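Long-range contacts in paenibacillus xanthan lyase (Paenibacillus, PDB 6F2P), which cleaves xanthan by the elimination reaction of a polysaccharide lyase, with a family 8 super-sandwich domain and several bound calcium ions: residues G404-D409 with T438-N443; T444-N449 with L473-K478; T508-E513 with F604-N609; L480-S485 with S498-T503; F380-S385 with G410-Y415. All blocks are in the same frame, centred on the assembly; numbering follows the deposited sequence.

Contact 1: G404-D409 with T438-N443; sequences GWHTGD and TTVLQN
A histidine–carboxylate pair, held in a loop of two overlapping type I turns, packs here on strand 439-441 of the super-sandwich domain through His406 and Val440. Val440 CG1 lies over one face of the imidazole, 3.6 Å from the ring centroid of His406, in a CH-pi contact somewhat off-centre. Trp405 CB backs the other face, so the ring is sandwiched between aliphatic carbons. Its rotation is fixed from both nitrogens. His406 ND1 donates to Asp409 OD2 at 2.9 Å; the carboxylate oxygen lies close to the ring plane, but the nitrogen approaches it from 45° above the carboxylate plane. NE2 bonds to Thr444 O. If an alanine stood in for His406, Asp409 OD2 and Thr444 O would probably each lose a partner, and Val440 CG1 would face a gap. One water donates both to Asp409 OD2 and, at 2.8 Å, to Thr439 O, tying the carboxylate to the strand; OD1 is taken by Gln446 NE2. Where the backbones come nearest, Thr438 CA makes a C-H...O contact of 3.2 Å with Asp409 O, and Thr438 CG2 lies 3.6 Å from Asp409 CB. The loop leads from strand 380-385 into strand 411-415, while 439-441 is the outermost strand of its sheet, with strand 508-516 beside it.

Contact 2: T444-N449 with L473-K478; sequences TTQTAN and LHTVGK
The loop 444-449 comes alongside the turn that ends strand 466-474, 6.4 Å apart at the CA atoms of Gln446 and Val476; the turn, of type II, runs from Thr475 to Lys478 with Gly477 at its third position. The link is a side chain reaching for a backbone. Gln446 stretches out fully, CG anti to the backbone N (chi1 176°), and its OE1 accepts from Val476 N at 2.9 Å. The bond is nearly straight at nitrogen, 169°, although the donor stands 34° out of the amide carbonyl plane. Thr475 CG2 packs against the same amide, 3.7 Å from Gln446 CD, and Gln446 NE2 is bonded to Asp409 OD1, so the head group is gripped at both ends. Further along, Thr447 CB touches Val476 CG2 at 3.6 Å, and a water accepts from Thr447 N and donates to Val476 O at 2.8 Å. On the more exposed side the last methylene of Lys478, CE, passes 3.8 Å from Thr445 O. The segment 444-449 belongs to the connection between strands 439-441 and 457-462; the turn connects strand 466-474 to strand 481-488, neighbours in the nine-stranded sheet.

Contact 3: T508-E513 with F604-N609; sequences TETIVE and FDHGMN
A side-chain bond runs diagonally over this strand pair: Thr510 is paired with Phe604, yet its OG1 meets NE2 of His606, two residues further on, at 2.9 Å. The hydroxyl lies at the ring edge in the imidazole plane, and either partner could be the donor. Thr510 OG1 is also bonded to Thr439 OG1, so this one hydroxyl links side chains of three neighbouring strands, 439-441, 508-516 and 595-607. His606 has CG anti to its carbonyl carbon (chi1 -49°), which folds the imidazole back over the strand towards Thr510. A leucine in place of His606 has no ring nitrogen for Thr510 OG1, and that hydroxyl, left with Thr439 OG1, would probably be freer to turn. Just before the histidine, Asp605 closes an Asx turn, OD1 accepting from Gly607 N. Its OD2 shares a water with Glu509 OE1, each at 2.7 Å; the two carboxylates stand 5.0 Å apart (OE1 to OD2), and Arg434 and Lys570 form salt bridges with Glu509 and Asp605 respectively, probably offsetting their like charges. Beyond the pairing, where the chain turns a corner at 512, Val512 CG2 reaches Phe604 CE2 at 3.4 Å, and Tyr615 of strand 613-621 packs against Phe604, Thr510 and His606. Backbone bonds between Thr510 and Phe604 run both ways, Phe604 N to Thr510 O measuring 2.8 Å. The arrangement is an antiparallel pair within a five-stranded sheet of the super-sandwich, with a classic beta bulge where Val512 and Glu513 both face Leu602.

Contact 4: L480-S485 with S498-T503; sequences LTAKKS and SGIAST
Leu480 turns CG anti to its backbone N (chi1 177°), which carries CD1 to within 4.0 Å of Ser502 CB, while in Ile500 the arrangement with CG1 anti to the carbonyl carbon (chi1 -54°) sets CG1 4.0 Å from Ala482 CB. Leu480, Ala482, Ile500 and Ser502 lie on one face of the pair. Thr481, on the other, has its methyl loosely beside the neighbouring alanine, CG2 to Ala501 CB being 4.2 Å, and its OG1 is bonded to Leu473 O. Thr481 and Ala501 exchange backbone bonds in both directions, Ala501 N lying 3.0 Å from Thr481 O; Lys483 and Ser498 do the same, with Lys483 N 2.9 Å from Ser498 O. Between these two pairs the register slips by one residue: the strands 481-488 and 493-501 form a beta hairpin with a bulge, and Gly499, at phi 65°, forms a G1 bulge with Ile500 in which both face Gly613 of the next strand. Lys483 CB passes 3.5 Å from Ser498 O, and its extended chain then leads off to Ser644 O. Ile500 CA makes a C-H...O contact with Thr481 O at 3.4 Å. On the Leu480 and Ser502 face, Leu441 and Thr508 come in from the five-stranded sheet and pack on both residues.

Contact 5: F380-S385 with G410-Y415; sequences FGFGLS and GMTYLY
This is a fully buried antiparallel strand pair, Phe380-Ser385 against Met411-Tyr415, where strand 411-415 is outermost in a four-stranded sheet of the super-sandwich domain. Backbone bonds join the strands at Gly381 with Tyr415, Gly383 with Tyr413 and Ser385 with Met411; Tyr415 N to Gly381 O is 2.7 Å, whereas Met411 N to Ser385 O is weak. The faces differ in character. On one, Phe382 is set with CG anti to its backbone N (chi1 -174°), which swings the CZ end of the ring across to the partner strand: CZ is 3.6 Å from Thr412 CB. The threonine's methyl bridges to the next side chain on this face, two residues on from Phe382, Thr412 CG2 to Leu384 CD1 being 3.7 Å. Leu414 CD1 fits between two aromatics, 4.0 Å from Phe380 CD2 and at the edge of the Phe382 ring. This face packs on Met488, Trp486 and Leu619 of the nine-stranded sheet. On the other, Gly381 and Gly383 lie opposite Tyr415 and Tyr413 and leave room for the tyrosines to lie alongside the glycine strand, Tyr415 CB 3.6 Å from Gly381 O. Both tyrosine rings meet Phe422 edge-to-face. Ser385 OG bonds to Thr407 O. The pair begins at its Ser385 end with a G1 beta bulge, in which Gly410 (phi 65°) and Met411 both face Ser385, and forms the edge of a family 8 super-sandwich sheet.

All five contacts lie in the super-sandwich domain. Contact 5 is wholly buried, backbone pairing with apolar and aromatic packing; contacts 3 and 4 are strand pairs in two packed sheets, the first buried overall with added polar side-chain bonds, the second a partly buried bulged hairpin. Contact 1, buried, packs a loop on an edge strand and crosses by CH-pi packing and one water; contact 2, partly at the surface, sets a loop on the turn after a strand and crosses by the Gln446 amide bond and one water. Strand 439-441 of contact 1 borders strand 508-516 of contact 3; Lys484 of contact 4 bonds to Thr439. Contact 1 meets contact 2 through Asp409 and contact 5 through Thr407.

Contact 1: G404-D409 with T438-N443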
# COMPACT_ATOMS: atom_id res chain seq x y z
N GLY A 404 -17.86 14.31 -4.74
CA GLY A 404 -17.03 13.14 -4.56
C GLY A 404 -16.73 12.81 -3.11
O GLY A 404 -15.86 11.99 -2.83
N TRP A 405 -17.47 13.45 -2.20
CA TRP A 405 -17.25 13.38 -0.75
C TRP A 405 -16.82 12.03 -0.19
O TRP A 405 -15.88 11.95 0.60
CB TRP A 405 -18.51 13.84 -0.00
CG TRP A 405 -19.07 15.15 -0.50
CD1 TRP A 405 -18.46 16.38 -0.47
CD2 TRP A 405 -20.36 15.36 -1.09
NE1 TRP A 405 -19.29 17.33 -1.01
CE2 TRP A 405 -20.46 16.73 -1.40
CE3 TRP A 405 -21.44 14.52 -1.39
CZ2 TRP A 405 -21.60 17.28 -1.98
CZ3 TRP A 405 -22.56 15.06 -1.97
CH2 TRP A 405 -22.64 16.42 -2.26
N HIS A 406 -17.50 10.97 -0.62
CA HIS A 406 -17.29 9.66 -0.02
C HIS A 406 -16.66 8.64 -0.98
O HIS A 406 -16.66 7.44 -0.69
CB HIS A 406 -18.63 9.12 0.52
CG HIS A 406 -19.32 10.07 1.44
ND1 HIS A 406 -18.80 10.45 2.65
CD2 HIS A 406 -20.50 10.73 1.31
CE1 HIS A 406 -19.62 11.30 3.24
NE2 HIS A 406 -20.66 11.49 2.45
N THR A 407 -16.11 9.11 -2.09
CA THR A 407 -15.55 8.20 -3.09
C THR A 407 -14.30 7.43 -2.62
O THR A 407 -13.86 6.50 -3.29
CB THR A 407 -15.24 8.92 -4.44
OG1 THR A 407 -14.40 10.06 -4.21
CG2 THR A 407 -16.52 9.37 -5.12
N GLY A 408 -13.75 7.83 -1.47
CA GLY A 408 -12.60 7.15 -0.89
C GLY A 408 -12.90 6.54 0.48
O GLY A 408 -11.99 6.12 1.19
N ASP A 409 -14.17 6.48 0.85
CA ASP A 409 -14.56 6.08 2.19
C ASP A 409 -14.71 4.56 2.30
O ASP A 409 -15.70 4.06 2.85
CB ASP A 409 -15.88 6.75 2.58
CG ASP A 409 -15.69 8.20 2.99
OD1 ASP A 409 -14.60 8.76 2.76
OD2 ASP A 409 -16.65 8.78 3.55
N THR A 438 -19.19 2.08 1.48
CA THR A 438 -18.77 3.12 2.40
C THR A 438 -19.48 3.07 3.75
O THR A 438 -20.63 2.62 3.83
CB THR A 438 -19.01 4.52 1.80
OG1 THR A 438 -20.38 4.64 1.41
CG2 THR A 438 -18.13 4.73 0.58
N THR A 439 -18.80 3.54 4.79
CA THR A 439 -19.45 3.82 6.06
C THR A 439 -19.46 5.33 6.26
O THR A 439 -18.40 5.94 6.30
CB THR A 439 -18.69 3.18 7.23
OG1 THR A 439 -18.78 1.75 7.12
CG2 THR A 439 -19.27 3.62 8.56
N VAL A 440 -20.65 5.93 6.39
CA VAL A 440 -20.77 7.39 6.44
C VAL A 440 -21.78 7.93 7.47
O VAL A 440 -22.63 7.19 7.97
CB VAL A 440 -21.22 7.96 5.08
CG1 VAL A 440 -20.19 7.67 3.99
CG2 VAL A 440 -22.59 7.42 4.71
N LEU A 441 -21.67 9.23 7.77
CA LEU A 441 -22.72 9.95 8.49
C LEU A 441 -23.79 10.30 7.47
O LEU A 441 -23.48 10.82 6.40
CB LEU A 441 -22.19 11.24 9.09
CG LEU A 441 -21.12 11.10 10.16
CD1 LEU A 441 -20.60 12.49 10.57
CD2 LEU A 441 -21.66 10.33 11.37
N GLN A 442 -25.04 10.00 7.80
CA GLN A 442 -26.12 10.10 6.81
C GLN A 442 -26.29 11.51 6.25
O GLN A 442 -26.39 12.49 7.00
CB GLN A 442 -27.44 9.63 7.41
CG GLN A 442 -28.64 9.93 6.54
CD GLN A 442 -29.92 9.33 7.09
OE1 GLN A 442 -30.05 9.13 8.29
NE2 GLN A 442 -30.86 9.04 6.20
N ASN A 443 -26.32 11.58 4.91
CA ASN A 443 -26.55 12.82 4.18
C ASN A 443 -25.60 13.95 4.58
O ASN A 443 -26.02 15.06 4.89
CB ASN A 443 -28.00 13.26 4.33
CG ASN A 443 -28.40 14.34 3.34
OD1 ASN A 443 -28.61 14.07 2.15
ND2 ASN A 443 -28.51 15.57 3.82
O HOH W 1 -17.38 8.51 5.95

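Contact 2: T444-N449 with L473-K478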
# COMPACT_ATOMS: atom_id res chain seq x y z
N THR A 444 -24.31 13.65 4.59
CA THR A 444 -23.31 14.63 4.99
C THR A 444 -22.25 14.75 3.92
O THR A 444 -22.18 13.95 2.99
CB THR A 444 -22.64 14.24 6.33
OG1 THR A 444 -21.93 13.00 6.18
CG2 THR A 444 -23.68 14.10 7.42
N THR A 445 -21.42 15.78 4.05
CA THR A 445 -20.33 15.99 3.11
C THR A 445 -19.01 15.78 3.82
O THR A 445 -18.98 15.53 5.03
CB THR A 445 -20.36 17.41 2.50
OG1 THR A 445 -20.13 18.38 3.53
CG2 THR A 445 -21.70 17.68 1.82
N GLN A 446 -17.92 15.87 3.07
CA GLN A 446 -16.61 15.73 3.67
C GLN A 446 -15.64 16.62 2.93
O GLN A 446 -15.62 16.65 1.70
CB GLN A 446 -16.13 14.26 3.63
CG GLN A 446 -14.71 14.08 4.17
CD GLN A 446 -14.21 12.64 4.11
OE1 GLN A 446 -13.25 12.29 4.80
NE2 GLN A 446 -14.84 11.81 3.28
N THR A 447 -14.85 17.35 3.71
CA THR A 447 -13.79 18.21 3.18
C THR A 447 -12.93 17.49 2.14
O THR A 447 -12.43 16.38 2.39
CB THR A 447 -12.92 18.71 4.34
OG1 THR A 447 -13.74 19.44 5.25
CG2 THR A 447 -11.78 19.59 3.83
N ALA A 448 -12.78 18.12 0.98
CA ALA A 448 -12.01 17.55 -0.11
C ALA A 448 -10.50 17.68 0.09
O ALA A 448 -10.03 18.43 0.95
CB ALA A 448 -12.40 18.21 -1.40
N ASN A 449 -9.75 16.95 -0.72
CA ASN A 449 -8.31 17.09 -0.80
C ASN A 449 -7.60 16.90 0.53
O ASN A 449 -6.63 17.60 0.83
CB ASN A 449 -7.94 18.46 -1.39
CG ASN A 449 -8.81 18.84 -2.57
OD1 ASN A 449 -9.09 18.02 -3.44
ND2 ASN A 449 -9.25 20.09 -2.59
N LEU A 473 -11.15 3.78 8.90
CA LEU A 473 -11.77 5.01 8.47
C LEU A 473 -11.76 6.04 9.59
O LEU A 473 -12.00 5.71 10.75
CB LEU A 473 -13.22 4.74 8.05
CG LEU A 473 -14.06 5.99 7.82
CD1 LEU A 473 -13.49 6.81 6.66
CD2 LEU A 473 -15.52 5.63 7.55
N HIS A 474 -11.45 7.28 9.25
CA HIS A 474 -11.75 8.40 10.11
C HIS A 474 -12.10 9.59 9.23
O HIS A 474 -11.20 10.29 8.76
CB HIS A 474 -10.57 8.77 11.00
CG HIS A 474 -10.87 9.90 11.94
ND1 HIS A 474 -9.88 10.63 12.56
CD2 HIS A 474 -12.05 10.42 12.35
CE1 HIS A 474 -10.45 11.56 13.32
NE2 HIS A 474 -11.76 11.46 13.21
N THR A 475 -13.39 9.79 9.01
CA THR A 475 -13.90 10.87 8.17
C THR A 475 -13.28 12.20 8.58
O THR A 475 -13.25 12.53 9.76
CB THR A 475 -15.43 10.96 8.28
OG1 THR A 475 -16.01 9.65 8.14
CG2 THR A 475 -16.00 11.87 7.20
N VAL A 476 -12.77 12.96 7.61
CA VAL A 476 -12.12 14.21 7.98
C VAL A 476 -13.18 15.25 8.36
O VAL A 476 -14.23 15.33 7.73
CB VAL A 476 -11.12 14.74 6.92
CG1 VAL A 476 -10.48 13.59 6.16
CG2 VAL A 476 -11.79 15.68 5.97
N GLY A 477 -12.91 15.99 9.43
CA GLY A 477 -13.88 16.95 9.94
C GLY A 477 -15.01 16.31 10.74
O GLY A 477 -15.92 16.99 11.21
N LYS A 478 -14.94 14.99 10.91
CA LYS A 478 -15.94 14.28 11.70
C LYS A 478 -15.29 13.45 12.79
O LYS A 478 -14.07 13.24 12.78
CB LYS A 478 -16.79 13.40 10.80
CG LYS A 478 -17.42 14.13 9.59
CD LYS A 478 -18.34 15.25 10.01
CE LYS A 478 -19.18 15.72 8.82
NZ LYS A 478 -19.97 16.96 9.13
O HOH W 2 -15.46 17.30 6.19

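Contact 3: T508-E513 with F604-N609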
# COMPACT_ATOMS: atom_id res chain seq x y z
N THR A 508 -25.64 6.96 11.53
CA THR A 508 -24.49 6.45 10.81
C THR A 508 -24.89 5.26 9.93
O THR A 508 -25.65 4.39 10.34
CB THR A 508 -23.37 6.09 11.79
OG1 THR A 508 -23.03 7.25 12.57
CG2 THR A 508 -22.12 5.60 11.06
N GLU A 509 -24.39 5.24 8.70
CA GLU A 509 -24.82 4.22 7.73
C GLU A 509 -23.65 3.50 7.07
O GLU A 509 -22.57 4.07 6.89
CB GLU A 509 -25.68 4.86 6.64
CG GLU A 509 -26.92 5.57 7.15
CD GLU A 509 -27.72 6.22 6.04
OE1 GLU A 509 -28.94 6.46 6.24
OE2 GLU A 509 -27.14 6.51 4.97
N THR A 510 -23.87 2.25 6.72
CA THR A 510 -22.92 1.50 5.90
C THR A 510 -23.65 0.99 4.66
O THR A 510 -24.64 0.27 4.78
CB THR A 510 -22.31 0.32 6.67
OG1 THR A 510 -21.35 0.82 7.61
CG2 THR A 510 -21.63 -0.66 5.70
N ILE A 511 -23.16 1.36 3.48
CA ILE A 511 -23.88 1.06 2.26
C ILE A 511 -23.48 -0.28 1.68
O ILE A 511 -22.32 -0.48 1.31
CB ILE A 511 -23.69 2.14 1.19
CG1 ILE A 511 -23.86 3.54 1.79
CG2 ILE A 511 -24.65 1.91 0.03
CD1 ILE A 511 -25.14 3.74 2.57
N VAL A 512 -24.42 -1.21 1.61
CA VAL A 512 -24.13 -2.52 1.03
C VAL A 512 -24.16 -2.44 -0.49
O VAL A 512 -23.30 -3.00 -1.17
CB VAL A 512 -25.13 -3.60 1.50
CG1 VAL A 512 -24.99 -4.86 0.65
CG2 VAL A 512 -24.89 -3.94 2.95
N GLU A 513 -25.16 -1.74 -1.01
CA GLU A 513 -25.39 -1.69 -2.44
C GLU A 513 -26.01 -0.35 -2.83
O GLU A 513 -26.69 0.29 -2.03
CB GLU A 513 -26.30 -2.85 -2.85
CG GLU A 513 -26.52 -3.01 -4.33
CD GLU A 513 -25.23 -2.98 -5.14
OE1 GLU A 513 -24.68 -4.06 -5.43
OE2 GLU A 513 -24.77 -1.87 -5.50
N PHE A 604 -27.06 -0.50 5.94
CA PHE A 604 -27.22 -0.69 7.37
C PHE A 604 -27.36 0.65 8.05
O PHE A 604 -26.70 1.63 7.66
CB PHE A 604 -26.00 -1.39 7.98
CG PHE A 604 -25.71 -2.75 7.40
CD1 PHE A 604 -26.62 -3.78 7.53
CD2 PHE A 604 -24.50 -3.01 6.78
CE1 PHE A 604 -26.34 -5.04 7.01
CE2 PHE A 604 -24.21 -4.27 6.27
CZ PHE A 604 -25.13 -5.28 6.38
N ASP A 605 -28.19 0.70 9.08
CA ASP A 605 -28.30 1.90 9.89
C ASP A 605 -27.81 1.58 11.29
O ASP A 605 -28.48 0.88 12.04
CB ASP A 605 -29.75 2.39 9.94
CG ASP A 605 -29.90 3.73 10.65
OD1 ASP A 605 -29.06 4.10 11.52
OD2 ASP A 605 -30.89 4.43 10.34
N HIS A 606 -26.64 2.13 11.64
CA HIS A 606 -26.05 1.93 12.96
C HIS A 606 -26.61 2.90 14.00
O HIS A 606 -26.17 2.89 15.15
CB HIS A 606 -24.53 2.08 12.90
CG HIS A 606 -23.90 1.28 11.80
ND1 HIS A 606 -23.69 -0.08 11.89
CD2 HIS A 606 -23.44 1.65 10.58
CE1 HIS A 606 -23.13 -0.51 10.78
NE2 HIS A 606 -22.97 0.52 9.97
N GLY A 607 -27.55 3.75 13.58
CA GLY A 607 -28.13 4.74 14.46
C GLY A 607 -27.24 5.93 14.75
O GLY A 607 -26.16 6.08 14.18
N MET A 608 -27.70 6.79 15.65
CA MET A 608 -26.94 7.97 16.03
C MET A 608 -25.90 7.62 17.07
O MET A 608 -26.08 6.68 17.84
CB MET A 608 -27.87 9.03 16.62
CG MET A 608 -28.38 10.02 15.59
SD MET A 608 -29.41 11.23 16.41
CE MET A 608 -28.38 11.59 17.84
N ASN A 609 -24.83 8.40 17.08
CA ASN A 609 -23.76 8.25 18.06
C ASN A 609 -23.41 6.81 18.45
O ASN A 609 -23.42 6.48 19.64
CB ASN A 609 -24.12 9.04 19.31
CG ASN A 609 -24.10 10.53 19.07
OD1 ASN A 609 -23.24 11.05 18.36
ND2 ASN A 609 -25.06 11.24 19.66
O HOH W 3 -30.78 5.17 7.75

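Contact 4: L480-S485 with S498-T503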
# COMPACT_ATOMS: atom_id res chain seq x y z
N LEU A 480 -16.51 10.46 13.30
CA LEU A 480 -16.79 9.14 12.77
C LEU A 480 -15.52 8.36 12.49
O LEU A 480 -14.58 8.88 11.89
CB LEU A 480 -17.63 9.21 11.48
CG LEU A 480 -17.90 7.84 10.84
CD1 LEU A 480 -18.61 6.90 11.82
CD2 LEU A 480 -18.69 7.94 9.55
N THR A 481 -15.49 7.13 12.97
CA THR A 481 -14.36 6.26 12.74
C THR A 481 -14.85 4.82 12.65
O THR A 481 -15.89 4.48 13.21
CB THR A 481 -13.31 6.43 13.84
OG1 THR A 481 -12.06 5.88 13.42
CG2 THR A 481 -13.78 5.77 15.13
N ALA A 482 -14.12 3.98 11.93
CA ALA A 482 -14.53 2.60 11.75
C ALA A 482 -13.40 1.71 11.27
O ALA A 482 -12.44 2.19 10.66
CB ALA A 482 -15.68 2.52 10.78
N LYS A 483 -13.50 0.42 11.57
CA LYS A 483 -12.58 -0.57 11.02
C LYS A 483 -13.30 -1.47 10.02
O LYS A 483 -14.15 -2.30 10.38
CB LYS A 483 -11.89 -1.36 12.12
CG LYS A 483 -10.83 -0.56 12.83
CD LYS A 483 -10.58 -1.04 14.25
CE LYS A 483 -9.50 -0.19 14.91
NZ LYS A 483 -9.13 -0.67 16.26
N LYS A 484 -12.97 -1.27 8.75
CA LYS A 484 -13.62 -1.96 7.65
C LYS A 484 -12.62 -2.89 6.98
O LYS A 484 -11.50 -2.48 6.66
CB LYS A 484 -14.15 -0.94 6.64
CG LYS A 484 -15.02 0.14 7.26
CD LYS A 484 -15.18 1.36 6.34
CE LYS A 484 -15.89 0.99 5.03
NZ LYS A 484 -17.32 0.63 5.21
N SER A 485 -13.02 -4.14 6.79
CA SER A 485 -12.14 -5.13 6.19
C SER A 485 -12.83 -5.83 5.03
O SER A 485 -14.04 -6.04 5.04
CB SER A 485 -11.68 -6.15 7.23
OG SER A 485 -10.86 -5.55 8.21
N SER A 498 -16.38 -3.07 12.31
CA SER A 498 -16.54 -3.02 13.75
C SER A 498 -15.81 -1.79 14.22
O SER A 498 -15.14 -1.11 13.43
CB SER A 498 -15.91 -4.24 14.40
OG SER A 498 -14.50 -4.14 14.30
N GLY A 499 -15.91 -1.50 15.52
CA GLY A 499 -15.32 -0.30 16.08
C GLY A 499 -15.96 0.96 15.53
O GLY A 499 -15.37 2.03 15.60
N ILE A 500 -17.17 0.84 14.99
CA ILE A 500 -17.86 1.97 14.40
C ILE A 500 -18.35 2.91 15.49
O ILE A 500 -19.27 2.58 16.22
CB ILE A 500 -19.05 1.53 13.54
CG1 ILE A 500 -18.62 0.51 12.49
CG2 ILE A 500 -19.68 2.74 12.86
CD1 ILE A 500 -19.75 -0.08 11.70
N ALA A 501 -17.72 4.08 15.57
CA ALA A 501 -17.99 5.03 16.65
C ALA A 501 -18.08 6.48 16.16
O ALA A 501 -17.30 6.93 15.31
CB ALA A 501 -16.93 4.89 17.73
N SER A 502 -19.03 7.22 16.71
CA SER A 502 -19.23 8.61 16.33
C SER A 502 -19.87 9.40 17.46
O SER A 502 -20.63 8.85 18.25
CB SER A 502 -20.11 8.69 15.07
OG SER A 502 -20.57 10.01 14.87
N THR A 503 -19.54 10.68 17.53
CA THR A 503 -20.22 11.59 18.44
C THR A 503 -20.77 12.79 17.68
O THR A 503 -20.90 13.88 18.23
CB THR A 503 -19.27 12.10 19.54
OG1 THR A 503 -18.04 12.52 18.95
CG2 THR A 503 -19.00 11.00 20.55

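Contact 5: F380-S385 with G410-Y415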
# COMPACT_ATOMS: atom_id res chain seq x y z
N PHE A 380 -16.55 -11.79 -12.39
CA PHE A 380 -16.65 -10.45 -11.82
C PHE A 380 -15.31 -9.77 -11.55
O PHE A 380 -14.27 -10.41 -11.49
CB PHE A 380 -17.50 -10.47 -10.56
CG PHE A 380 -16.91 -11.28 -9.43
CD1 PHE A 380 -17.11 -12.65 -9.36
CD2 PHE A 380 -16.17 -10.66 -8.43
CE1 PHE A 380 -16.59 -13.40 -8.33
CE2 PHE A 380 -15.64 -11.40 -7.39
CZ PHE A 380 -15.84 -12.78 -7.34
N GLY A 381 -15.37 -8.45 -11.41
CA GLY A 381 -14.22 -7.67 -11.01
C GLY A 381 -14.64 -6.86 -9.80
O GLY A 381 -15.81 -6.52 -9.65
N PHE A 382 -13.68 -6.57 -8.93
CA PHE A 382 -13.98 -5.87 -7.70
C PHE A 382 -12.90 -4.84 -7.43
O PHE A 382 -11.72 -5.17 -7.33
CB PHE A 382 -14.05 -6.87 -6.55
CG PHE A 382 -14.49 -6.28 -5.24
CD1 PHE A 382 -15.82 -5.91 -5.04
CD2 PHE A 382 -13.59 -6.12 -4.20
CE1 PHE A 382 -16.24 -5.39 -3.83
CE2 PHE A 382 -14.00 -5.60 -2.98
CZ PHE A 382 -15.33 -5.23 -2.80
N GLY A 383 -13.31 -3.59 -7.31
CA GLY A 383 -12.38 -2.52 -7.03
C GLY A 383 -12.58 -2.02 -5.62
O GLY A 383 -13.71 -1.98 -5.13
N LEU A 384 -11.49 -1.65 -4.96
CA LEU A 384 -11.59 -1.19 -3.59
C LEU A 384 -10.88 0.14 -3.41
O LEU A 384 -9.68 0.27 -3.72
CB LEU A 384 -11.02 -2.24 -2.64
CG LEU A 384 -11.22 -1.99 -1.15
CD1 LEU A 384 -12.69 -2.10 -0.78
CD2 LEU A 384 -10.42 -2.99 -0.39
N SER A 385 -11.62 1.13 -2.93
CA SER A 385 -11.11 2.50 -2.84
C SER A 385 -10.99 3.02 -1.41
O SER A 385 -12.00 3.25 -0.73
CB SER A 385 -11.98 3.44 -3.67
OG SER A 385 -11.53 4.78 -3.53
N GLY A 410 -13.73 3.84 1.79
CA GLY A 410 -13.85 2.40 1.69
C GLY A 410 -14.96 2.06 0.73
O GLY A 410 -15.83 1.23 1.03
N MET A 411 -14.95 2.69 -0.44
CA MET A 411 -15.97 2.43 -1.44
C MET A 411 -15.64 1.17 -2.21
O MET A 411 -14.48 0.90 -2.49
CB MET A 411 -16.07 3.61 -2.42
CG MET A 411 -17.19 3.47 -3.44
SD MET A 411 -17.14 4.84 -4.61
CE MET A 411 -18.39 4.28 -5.79
N THR A 412 -16.66 0.40 -2.56
CA THR A 412 -16.46 -0.81 -3.33
C THR A 412 -17.13 -0.73 -4.70
O THR A 412 -18.27 -0.28 -4.82
CB THR A 412 -17.00 -2.04 -2.57
OG1 THR A 412 -18.42 -1.92 -2.41
CG2 THR A 412 -16.37 -2.12 -1.21
N TYR A 413 -16.40 -1.16 -5.73
CA TYR A 413 -16.95 -1.21 -7.08
C TYR A 413 -17.06 -2.66 -7.51
O TYR A 413 -16.07 -3.39 -7.45
CB TYR A 413 -16.04 -0.49 -8.06
CG TYR A 413 -15.95 1.01 -7.91
CD1 TYR A 413 -15.13 1.58 -6.94
CD2 TYR A 413 -16.64 1.86 -8.77
CE1 TYR A 413 -15.02 2.96 -6.81
CE2 TYR A 413 -16.54 3.25 -8.65
CZ TYR A 413 -15.72 3.78 -7.67
OH TYR A 413 -15.61 5.14 -7.53
N LEU A 414 -18.24 -3.08 -7.96
CA LEU A 414 -18.41 -4.44 -8.46
C LEU A 414 -18.67 -4.43 -9.96
O LEU A 414 -19.64 -3.85 -10.44
CB LEU A 414 -19.55 -5.15 -7.74
CG LEU A 414 -19.80 -6.59 -8.18
CD1 LEU A 414 -18.63 -7.51 -7.80
CD2 LEU A 414 -21.09 -7.08 -7.56
N TYR A 415 -17.77 -5.08 -10.71
CA TYR A 415 -17.83 -5.07 -12.16
C TYR A 415 -18.30 -6.42 -12.68
O TYR A 415 -17.81 -7.46 -12.24
CB TYR A 415 -16.45 -4.74 -12.74
CG TYR A 415 -16.02 -3.32 -12.48
CD1 TYR A 415 -16.40 -2.29 -13.33
CD2 TYR A 415 -15.25 -3.00 -11.37
CE1 TYR A 415 -16.02 -0.98 -13.09
CE2 TYR A 415 -14.87 -1.69 -11.11
CZ TYR A 415 -15.26 -0.69 -11.98
OH TYR A 415 -14.89 0.62 -11.75